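PDB 3HG7: D-isomer specific 2-hydroxyacid dehydrogenase family protein, which probably acts as an NAD-dependent oxidoreductase on D-2-hydroxyacids, as in other members of the D-isomer specific 2-hydroxyacid dehydrogenase family. Local coordinates for residues A16-L21 with D288-F293. The protein carries 1 engineered substitution. Numbering follows the deposited sequence. Where two conformers were deposited one is given.
Sequences AHYERL and DVAQIF
Val-289 meets the hydroxyl end of Tyr-18: Tyr-18 OH lies 3.1 Å from Val-289 CB, a short contact. The isopropyl group abuts the phenol oxygen with all three of its carbons, CB standing at the edge of the ring, near its plane. With CG anti to its carbonyl carbon (chi1 -74°), the Tyr-18 ring extends toward helix 286-301; Met-52 of strand 50-53 touches both side chains. One residue on, Ala-290 sits where the backbones come nearest, its CA 6.7 Å from that of Tyr-18. Its backbone N faces the ring edge, 4.1 Å from Tyr-18 CE1, and its methyl CB packs against Leu-21, 3.8 Å from CD1. No hydrogen bond links the two segments. Phe-293, a turn after Val-289, points its ring toward the sheet, where it meets Leu-8, Ile-50 and Trp-70. The axes approach to 10.2 Å and cross at -50°, with Tyr-18, Leu-21, Val-289 and Ala-290 between them. Such packing of a C-terminal helix beside the first helix, over one face of the five-stranded parallel sheet, is characteristic of the flavodoxin-like substrate-binding domain of D-2-hydroxyacid dehydrogenases, to which the chain returns after the Rossmann domain.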
# COMPACT_ATOMS: atom_id res chain seq x y z
N ALA A 16 -19.96 10.12 -2.93
CA ALA A 16 -20.38 11.48 -3.19
C ALA A 16 -19.35 12.20 -4.08
O ALA A 16 -19.72 12.87 -5.06
CB ALA A 16 -20.63 12.24 -1.86
N HIS A 17 -18.07 12.00 -3.76
CA HIS A 17 -16.97 12.58 -4.52
C HIS A 17 -16.93 11.95 -5.92
O HIS A 17 -16.88 12.65 -6.93
CB HIS A 17 -15.64 12.34 -3.78
CG HIS A 17 -14.54 13.29 -4.15
ND1 HIS A 17 -13.42 13.48 -3.36
CD2 HIS A 17 -14.40 14.12 -5.21
CE1 HIS A 17 -12.63 14.37 -3.95
NE2 HIS A 17 -13.20 14.77 -5.07
N TYR A 18 -16.99 10.62 -6.00
CA TYR A 18 -17.00 9.97 -7.33
C TYR A 18 -18.15 10.43 -8.22
O TYR A 18 -17.98 10.62 -9.45
CB TYR A 18 -16.99 8.43 -7.21
CG TYR A 18 -15.63 7.93 -6.79
CD1 TYR A 18 -14.49 8.23 -7.57
CD2 TYR A 18 -15.46 7.16 -5.64
CE1 TYR A 18 -13.22 7.82 -7.17
CE2 TYR A 18 -14.21 6.73 -5.25
CZ TYR A 18 -13.08 7.06 -6.02
OH TYR A 18 -11.81 6.63 -5.66
N GLU A 19 -19.34 10.54 -7.64
CA GLU A 19 -20.52 10.94 -8.42
C GLU A 19 -20.35 12.34 -9.01
O GLU A 19 -20.69 12.56 -10.18
CB GLU A 19 -21.80 10.86 -7.57
CG GLU A 19 -23.07 11.26 -8.28
CD GLU A 19 -24.31 11.05 -7.43
OE1 GLU A 19 -24.36 11.61 -6.33
OE2 GLU A 19 -25.22 10.31 -7.86
N ARG A 20 -19.85 13.27 -8.18
CA ARG A 20 -19.56 14.63 -8.62
C ARG A 20 -18.55 14.60 -9.76
O ARG A 20 -18.78 15.21 -10.79
CB ARG A 20 -19.04 15.49 -7.46
CG ARG A 20 -18.46 16.84 -7.88
CD ARG A 20 -18.33 17.80 -6.71
NE ARG A 20 -17.42 17.32 -5.68
CZ ARG A 20 -16.11 17.20 -5.83
NH1 ARG A 20 -15.53 17.50 -6.98
NH2 ARG A 20 -15.38 16.77 -4.82
N LEU A 21 -17.45 13.89 -9.57
CA LEU A 21 -16.38 13.86 -10.57
C LEU A 21 -16.81 13.25 -11.89
O LEU A 21 -16.51 13.78 -12.99
CB LEU A 21 -15.19 13.09 -10.01
CG LEU A 21 -14.30 13.78 -8.97
CD1 LEU A 21 -13.45 12.76 -8.28
CD2 LEU A 21 -13.46 14.86 -9.69
N ASP A 288 -7.70 11.19 -8.29
CA ASP A 288 -6.78 10.39 -9.10
C ASP A 288 -7.37 9.07 -9.56
O ASP A 288 -7.09 8.61 -10.67
CB ASP A 288 -5.49 10.13 -8.35
CG ASP A 288 -4.63 11.37 -8.24
OD1 ASP A 288 -4.91 12.38 -8.93
OD2 ASP A 288 -3.67 11.34 -7.48
N VAL A 289 -8.20 8.47 -8.72
CA VAL A 289 -8.87 7.22 -9.08
C VAL A 289 -9.89 7.49 -10.22
O VAL A 289 -10.02 6.69 -11.13
CB VAL A 289 -9.56 6.55 -7.86
CG1 VAL A 289 -10.34 5.29 -8.29
CG2 VAL A 289 -8.54 6.17 -6.79
N ALA A 290 -10.59 8.62 -10.17
CA ALA A 290 -11.58 8.93 -11.20
C ALA A 290 -10.92 9.10 -12.56
O ALA A 290 -11.48 8.73 -13.59
CB ALA A 290 -12.38 10.16 -10.85
N GLN A 291 -9.71 9.68 -12.55
CA GLN A 291 -8.91 9.83 -13.74
C GLN A 291 -8.56 8.46 -14.32
O GLN A 291 -8.64 8.27 -15.53
CB GLN A 291 -7.64 10.64 -13.40
CG GLN A 291 -6.83 11.13 -14.60
CD GLN A 291 -5.60 11.96 -14.18
OE1 GLN A 291 -4.86 12.45 -15.03
NE2 GLN A 291 -5.40 12.12 -12.87
N ILE A 292 -8.20 7.50 -13.46
CA ILE A 292 -7.93 6.11 -13.89
C ILE A 292 -9.19 5.47 -14.49
O ILE A 292 -9.12 4.82 -15.54
CB ILE A 292 -7.39 5.24 -12.73
CG1 ILE A 292 -5.96 5.68 -12.38
CG2 ILE A 292 -7.38 3.76 -13.08
CD1 ILE A 292 -5.43 5.05 -11.07
N PHE A 293 -10.31 5.70 -13.82
CA PHE A 293 -11.59 5.19 -14.29
C PHE A 293 -11.94 5.73 -15.68
O PHE A 293 -12.23 4.97 -16.60
CB PHE A 293 -12.73 5.47 -13.31
CG PHE A 293 -14.08 5.02 -13.85
CD1 PHE A 293 -14.51 3.70 -13.67
CD2 PHE A 293 -14.87 5.89 -14.60
CE1 PHE A 293 -15.74 3.27 -14.20
CE2 PHE A 293 -16.07 5.46 -15.18
CZ PHE A 293 -16.52 4.15 -14.97